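Local coordinates for VgrG protein (Vibrio cholerae, PDB 4DTL) that probably cross-links actin monomers through its actin cross-linking domain, working with ATP and divalent metal ions held in a common site, at residues Ser23-Glu28 against Ala175-Ala180; Leu34-Pro39 against His87-Val92. One frame throughout, in Å; residues are numbered along the deposited sequence.

Contact 1. Residues Ser23-Glu28 against Ala175-Ala180. With MN (manganese (II) ion), chain E; MN (manganese (II) ion), chain D; ATP (adenosine-5'-triphosphate), chain B.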
loop_
_atom_site.group_PDB
_atom_site.type_symbol
_atom_site.label_atom_id
_atom_site.label_comp_id
_atom_site.label_asym_id
_atom_site.label_seq_id
_atom_site.Cartn_x
_atom_site.Cartn_y
_atom_site.Cartn_z
ATOM N N SER A 23 -4.636 -11.363 -11.422
ATOM C CA SER A 23 -3.937 -10.203 -10.875
ATOM C C SER A 23 -4.889 -9.048 -10.555
ATOM O O SER A 23 -5.837 -8.795 -11.303
ATOM C CB SER A 23 -2.840 -9.736 -11.825
ATOM O OG SER A 23 -3.369 -9.322 -13.074
ATOM N N SER A 24 -4.636 -8.357 -9.447
ATOM C CA SER A 24 -5.467 -7.239 -9.007
ATOM C C SER A 24 -4.705 -5.924 -8.876
ATOM O O SER A 24 -3.480 -5.916 -8.796
ATOM C CB SER A 24 -6.169 -7.581 -7.702
ATOM O OG SER A 24 -5.206 -8.080 -6.797
ATOM N N ILE A 25 -5.438 -4.809 -8.866
ATOM C CA ILE A 25 -4.849 -3.478 -8.732
ATOM C C ILE A 25 -5.699 -2.555 -7.866
ATOM O O ILE A 25 -6.924 -2.552 -7.969
ATOM C CB ILE A 25 -4.463 -2.853 -10.105
ATOM C CG1 ILE A 25 -3.614 -1.561 -9.950
ATOM C CG2 ILE A 25 -5.673 -2.688 -11.030
ATOM C CD1 ILE A 25 -2.606 -1.270 -11.032
ATOM N N GLY A 26 -5.017 -1.781 -7.036
ATOM C CA GLY A 26 -5.604 -0.768 -6.180
ATOM C C GLY A 26 -4.792 0.500 -6.291
ATOM O O GLY A 26 -3.583 0.441 -6.503
ATOM N N ILE A 27 -5.432 1.648 -6.143
ATOM C CA ILE A 27 -4.759 2.943 -6.247
ATOM C C ILE A 27 -4.997 3.838 -5.019
ATOM O O ILE A 27 -6.011 3.709 -4.330
ATOM C CB ILE A 27 -5.082 3.674 -7.588
ATOM C CG1 ILE A 27 -6.574 4.071 -7.710
ATOM C CG2 ILE A 27 -4.590 2.886 -8.805
ATOM C CD1 ILE A 27 -6.869 5.173 -8.717
ATOM N N GLU A 28 -4.035 4.729 -4.754
ATOM C CA GLU A 28 -4.064 5.735 -3.694
ATOM C C GLU A 28 -3.862 7.089 -4.353
ATOM O O GLU A 28 -2.957 7.257 -5.179
ATOM C CB GLU A 28 -2.981 5.485 -2.651
ATOM C CG GLU A 28 -3.221 4.238 -1.830
ATOM C CD GLU A 28 -2.002 3.860 -1.017
ATOM O OE1 GLU A 28 -1.090 3.212 -1.575
ATOM O OE2 GLU A 28 -1.913 4.316 0.144
ATOM N N ALA A 175 0.110 2.992 -6.586
ATOM C CA ALA A 175 -0.616 1.845 -7.099
ATOM C C ALA A 175 -0.121 0.616 -6.340
ATOM O O ALA A 175 1.044 0.575 -5.923
ATOM C CB ALA A 175 -0.336 1.689 -8.580
ATOM N N THR A 176 -1.016 -0.360 -6.117
ATOM C CA THR A 176 -0.705 -1.616 -5.428
ATOM C C THR A 176 -1.183 -2.745 -6.296
ATOM O O THR A 176 -2.350 -2.760 -6.668
ATOM C CB THR A 176 -1.242 -1.640 -3.976
ATOM O OG1 THR A 176 -0.602 -0.614 -3.207
ATOM C CG2 THR A 176 -1.035 -2.984 -3.294
ATOM N N VAL A 177 -0.278 -3.668 -6.643
ATOM C CA VAL A 177 -0.557 -4.791 -7.540
ATOM C C VAL A 177 -0.496 -6.076 -6.722
ATOM O O VAL A 177 0.449 -6.270 -5.954
ATOM C CB VAL A 177 0.415 -4.794 -8.777
ATOM C CG1 VAL A 177 0.327 -6.093 -9.587
ATOM C CG2 VAL A 177 0.171 -3.590 -9.685
ATOM N N GLY A 178 -1.512 -6.922 -6.891
ATOM C CA GLY A 178 -1.608 -8.212 -6.225
ATOM C C GLY A 178 -1.550 -9.333 -7.233
ATOM O O GLY A 178 -2.324 -9.353 -8.190
ATOM N N VAL A 179 -0.619 -10.261 -7.041
ATOM C CA VAL A 179 -0.414 -11.413 -7.934
ATOM C C VAL A 179 -0.380 -12.711 -7.134
ATOM O O VAL A 179 -0.032 -12.666 -5.950
ATOM C CB VAL A 179 0.872 -11.279 -8.806
ATOM C CG1 VAL A 179 0.779 -10.119 -9.795
ATOM C CG2 VAL A 179 2.127 -11.167 -7.944
ATOM N N ALA A 180 -0.703 -13.856 -7.776
ATOM C CA ALA A 180 -0.611 -15.167 -7.142
ATOM C C ALA A 180 0.853 -15.380 -6.737
ATOM O O ALA A 180 1.747 -15.133 -7.549
ATOM C CB ALA A 180 -1.040 -16.239 -8.124
HETATM MN MN MN E . -2.566 5.374 1.924
HETATM MN MN MN D . 0.528 3.785 -0.025
HETATM P PG ATP B . 0.208 4.594 3.017
HETATM O O1G ATP B . -0.842 5.627 2.753
HETATM O O2G ATP B . 1.353 4.730 2.066
HETATM O O3G ATP B . 0.711 4.719 4.422
HETATM P PB ATP B . -1.833 2.889 3.258
HETATM O O1B ATP B . -1.912 2.813 4.734
HETATM O O2B ATP B . -2.706 3.996 2.745
HETATM O O3B ATP B . -0.418 3.128 2.822
HETATM P PA ATP B . -3.875 1.351 2.292
HETATM O O1A ATP B . -4.496 0.201 3.005
HETATM O O2A ATP B . -4.642 2.638 2.616
HETATM O O3A ATP B . -2.424 1.532 2.647
HETATM O "O5'" ATP B . -3.974 1.085 0.717
HETATM C "C5'" ATP B . -3.630 -0.214 0.217
HETATM C "C4'" ATP B . -3.709 -0.240 -1.283
HETATM O "O4'" ATP B . -3.733 -1.623 -1.692
HETATM C "C3'" ATP B . -4.957 0.402 -1.884
HETATM O "O3'" ATP B . -4.615 1.137 -3.047
HETATM C "C2'" ATP B . -5.863 -0.795 -2.161
HETATM O "O2'" ATP B . -6.773 -0.570 -3.226
HETATM C "C1'" ATP B . -4.847 -1.863 -2.517
HETATM N N9 ATP B . -5.291 -3.237 -2.317
HETATM C C8 ATP B . -5.935 -3.754 -1.227
HETATM N N7 ATP B . -6.253 -5.019 -1.343
HETATM C C5 ATP B . -5.776 -5.360 -2.600
HETATM C C6 ATP B . -5.783 -6.572 -3.324
HETATM N N6 ATP B . -6.361 -7.699 -2.885
HETATM N N1 ATP B . -5.181 -6.584 -4.535
HETATM C C2 ATP B . -4.633 -5.456 -4.994
HETATM N N3 ATP B . -4.592 -4.254 -4.415
HETATM C C4 ATP B . -5.177 -4.277 -3.211
HETATM O O HOH W 1 -1.801 1.866 -3.733
#
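Ala-175 sets its small CB 4.4 Å from Ile-27 CG2, on the apolar face of two antiparallel strands. Thr-176 and Gly-26 exchange a pair of backbone hydrogen bonds, Thr-176 N to Gly-26 O being 2.7 Å. ATP lies on the other face, that of Ser-24 and Thr-176. In Thr-176, chi1 of -63° puts OG1 beside the amide nitrogen and leaves CG2 anti to it, the methyl 3.4 Å from ATP O4', while OG1 meets a water shared with ATP O3' and Glu-28 OE1. Gly-26 has no side chain, and ATP O2' settles 3.2 Å from its CA. Glu-28 OE2 bridges the two manganese ions, 2.2 Å from that of chain E; OE1 also binds that of chain D, held by both oxygens. Val-177 returns to the apolar face, its CG2 3.9 Å from Ile-25 CD1. Gly-178 pairs by two backbone bonds with Ser-24, whose small hydroxyl rises beside the bare glycine and donates from OG to adenine N1 at 2.7 Å. Beyond the last paired residues, Val-179 CG1 lies loosely against Ser-23 CB. Strand 85-97 flanks strand 24-30, strand 344-352 flanks strand 173-180, and helix 190-196 packs on Val-179 through Leu-192 and Leu-195.

Contact 2. Residues Leu34-Pro39 against His87-Val92. With MN (manganese (II) ion), chain E; ATP (adenosine-5'-triphosphate), chain B.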
loop_
_atom_site.group_PDB
_atom_site.type_symbol
_atom_site.label_atom_id
_atom_site.label_comp_id
_atom_site.label_asym_id
_atom_site.label_seq_id
_atom_site.Cartn_x
_atom_site.Cartn_y
_atom_site.Cartn_z
ATOM N N LEU A 34 -7.140 21.070 -0.300
ATOM C CA LEU A 34 -8.028 20.948 0.854
ATOM C C LEU A 34 -7.467 20.076 1.969
ATOM O O LEU A 34 -6.475 19.373 1.783
ATOM C CB LEU A 34 -9.475 20.492 0.449
ATOM C CG LEU A 34 -9.690 19.154 -0.279
ATOM C CD1 LEU A 34 -9.506 17.998 0.622
ATOM C CD2 LEU A 34 -11.083 19.064 -0.801
ATOM N N VAL A 35 -8.146 20.093 3.111
ATOM C CA VAL A 35 -7.885 19.241 4.260
ATOM C C VAL A 35 -9.210 18.695 4.808
ATOM O O VAL A 35 -10.272 19.236 4.521
ATOM C CB VAL A 35 -7.071 19.933 5.389
ATOM C CG1 VAL A 35 -5.614 20.146 4.982
ATOM C CG2 VAL A 35 -7.730 21.226 5.882
ATOM N N VAL A 36 -9.123 17.636 5.615
ATOM C CA VAL A 36 -10.223 17.086 6.384
ATOM C C VAL A 36 -9.832 17.295 7.857
ATOM O O VAL A 36 -8.682 17.082 8.213
ATOM C CB VAL A 36 -10.609 15.616 6.040
ATOM C CG1 VAL A 36 -9.464 14.633 6.305
ATOM C CG2 VAL A 36 -11.898 15.193 6.765
ATOM N N ALA A 37 -10.735 17.805 8.676
ATOM C CA ALA A 37 -10.480 17.956 10.102
ATOM C C ALA A 37 -11.441 17.021 10.799
ATOM O O ALA A 37 -12.603 16.926 10.414
ATOM C CB ALA A 37 -10.687 19.386 10.540
ATOM N N MET A 38 -10.937 16.281 11.779
ATOM C CA MET A 38 -11.693 15.265 12.499
ATOM C C MET A 38 -11.268 15.239 13.947
ATOM O O MET A 38 -10.152 15.688 14.213
ATOM C CB MET A 38 -11.376 13.896 11.886
ATOM C CG MET A 38 -12.311 13.506 10.799
ATOM S SD MET A 38 -12.016 11.794 10.347
ATOM C CE MET A 38 -10.953 11.982 9.079
ATOM N N PRO A 39 -12.060 14.650 14.895
ATOM C CA PRO A 39 -11.549 14.518 16.277
ATOM C C PRO A 39 -10.245 13.706 16.304
ATOM O O PRO A 39 -9.991 12.927 15.388
ATOM C CB PRO A 39 -12.680 13.780 17.009
ATOM C CG PRO A 39 -13.881 13.970 16.166
ATOM C CD PRO A 39 -13.395 14.027 14.762
ATOM N N HIS A 87 -5.932 16.925 8.394
ATOM C CA HIS A 87 -5.204 15.940 7.607
ATOM C C HIS A 87 -5.440 16.195 6.149
ATOM O O HIS A 87 -6.452 16.790 5.781
ATOM C CB HIS A 87 -5.699 14.520 7.931
ATOM C CG HIS A 87 -5.469 14.074 9.345
ATOM N ND1 HIS A 87 -4.378 13.282 9.687
ATOM C CD2 HIS A 87 -6.222 14.283 10.453
ATOM C CE1 HIS A 87 -4.490 13.057 10.988
ATOM N NE2 HIS A 87 -5.580 13.642 11.495
ATOM N N THR A 88 -4.550 15.668 5.307
ATOM C CA THR A 88 -4.729 15.705 3.867
ATOM C C THR A 88 -5.704 14.564 3.577
ATOM O O THR A 88 -5.794 13.620 4.384
ATOM C CB THR A 88 -3.405 15.489 3.140
ATOM O OG1 THR A 88 -2.812 14.264 3.566
ATOM C CG2 THR A 88 -2.438 16.624 3.332
ATOM N N VAL A 89 -6.451 14.667 2.468
ATOM C CA VAL A 89 -7.417 13.658 2.076
ATOM C C VAL A 89 -6.739 12.762 1.068
ATOM O O VAL A 89 -6.053 13.246 0.165
ATOM C CB VAL A 89 -8.740 14.280 1.527
ATOM C CG1 VAL A 89 -9.645 13.222 0.892
ATOM C CG2 VAL A 89 -9.487 15.045 2.614
ATOM N N GLU A 90 -6.925 11.455 1.236
ATOM C CA GLU A 90 -6.441 10.473 0.296
ATOM C C GLU A 90 -7.577 9.583 -0.139
ATOM O O GLU A 90 -8.267 9.007 0.700
ATOM C CB GLU A 90 -5.302 9.659 0.881
ATOM C CG GLU A 90 -4.645 8.761 -0.150
ATOM C CD GLU A 90 -3.603 7.842 0.433
ATOM O OE1 GLU A 90 -3.923 7.142 1.419
ATOM O OE2 GLU A 90 -2.470 7.805 -0.102
ATOM N N LEU A 91 -7.757 9.469 -1.455
ATOM C CA LEU A 91 -8.780 8.607 -2.043
ATOM C C LEU A 91 -8.131 7.247 -2.295
ATOM O O LEU A 91 -7.112 7.164 -2.994
ATOM C CB LEU A 91 -9.384 9.222 -3.324
ATOM C CG LEU A 91 -9.921 10.663 -3.243
ATOM C CD1 LEU A 91 -10.643 11.040 -4.533
ATOM C CD2 LEU A 91 -10.827 10.873 -2.036
ATOM N N VAL A 92 -8.662 6.205 -1.629
ATOM C CA VAL A 92 -8.127 4.837 -1.673
ATOM C C VAL A 92 -9.114 3.906 -2.363
ATOM O O VAL A 92 -10.158 3.565 -1.789
ATOM C CB VAL A 92 -7.717 4.326 -0.259
ATOM C CG1 VAL A 92 -7.068 2.951 -0.338
ATOM C CG2 VAL A 92 -6.772 5.307 0.440
HETATM MN MN MN E . -2.566 5.374 1.924
HETATM P PG ATP B . 0.208 4.594 3.017
HETATM O O1G ATP B . -0.842 5.627 2.753
HETATM O O2G ATP B . 1.353 4.730 2.066
HETATM O O3G ATP B . 0.711 4.719 4.422
HETATM P PB ATP B . -1.833 2.889 3.258
HETATM O O1B ATP B . -1.912 2.813 4.734
HETATM O O2B ATP B . -2.706 3.996 2.745
HETATM O O3B ATP B . -0.418 3.128 2.822
HETATM P PA ATP B . -3.875 1.351 2.292
HETATM O O1A ATP B . -4.496 0.201 3.005
HETATM O O2A ATP B . -4.642 2.638 2.616
HETATM O O3A ATP B . -2.424 1.532 2.647
HETATM O "O5'" ATP B . -3.974 1.085 0.717
HETATM C "C5'" ATP B . -3.630 -0.214 0.217
HETATM C "C4'" ATP B . -3.709 -0.240 -1.283
HETATM O "O4'" ATP B . -3.733 -1.623 -1.692
HETATM C "C3'" ATP B . -4.957 0.402 -1.884
HETATM O "O3'" ATP B . -4.615 1.137 -3.047
HETATM C "C2'" ATP B . -5.863 -0.795 -2.161
HETATM O "O2'" ATP B . -6.773 -0.570 -3.226
HETATM C "C1'" ATP B . -4.847 -1.863 -2.517
HETATM N N9 ATP B . -5.291 -3.237 -2.317
HETATM C C8 ATP B . -5.935 -3.754 -1.227
HETATM N N7 ATP B . -6.253 -5.019 -1.343
HETATM C C5 ATP B . -5.776 -5.360 -2.600
HETATM C C6 ATP B . -5.783 -6.572 -3.324
HETATM N N6 ATP B . -6.361 -7.699 -2.885
HETATM N N1 ATP B . -5.181 -6.584 -4.535
HETATM C C2 ATP B . -4.633 -5.456 -4.994
HETATM N N3 ATP B . -4.592 -4.254 -4.415
HETATM C C4 ATP B . -5.177 -4.277 -3.211
HETATM O O HOH W 2 -5.819 16.897 0.917
HETATM O O HOH W 3 -8.132 12.788 13.364
#
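Val-36 and His-87 form one antiparallel hydrogen-bonded pair, with Val-36 N giving its hydrogen to His-87 O at 2.8 Å and His-87 N returning one to Val-36 O. The axes of the short segments run at 109°, so the two segments share a single bridge, and past it toward Val-89 they part; in the other direction Met-38 bonds to Gln-85.

Apolar packing takes over where the strands part. In Val-89, chi1 of 170° sends CG1 anti to the backbone nitrogen and leaves CG2 beside it, facing strand 34-38, and this methyl touches two side chains: Leu-34 CD1 at 3.6 Å and Val-36 CB equally close. Branched and compact, Val-36 meets Val-89 at about a right angle. Leu-34 also reaches Ile-151 of strand 150-153 and Phe-118 of helix 101-124.

Two waters extend the polar contact. One donates to Leu-34 O at 2.7 Å and accepts from Val-89 N, replacing a direct strand bond. Another donates to Pro-39 O and lies 3.3 Å from His-87 NE2, a long bond.

Farther along the strand, Glu-90 OE1 binds the manganese of chain E at 2.3 Å. Chemically, then, two direct backbone bonds, a bridging water where the strands part, and a methyl contact join strand 34-38 to strand 85-97, whose next residues include Glu-90 and Val-92 at the site.

Contacts 1 and 2 have centres about 23 Å apart, yet they converge on the same nucleotide, because strands 24-30 and 85-97 are antiparallel neighbours. Glu-28 of contact 1 and Glu-90 of contact 2 both bind the manganese of chain E, and Glu-28 CB packs 3.5 Å from Glu-90 OE2. The adenine and ribose lie against contact 1, whereas contact 2 adds Glu-90 and Val-92 to the site, its paired residues lying away from ATP; Val-92 CG1 is 3.7 Å from ATP C3' and 4.2 Å from Ile-27 O. Acidic side chains gathering metal ions round a triphosphate recall glutamine synthetase-like enzymes, consistent with ATP-driven cross-linking of actin.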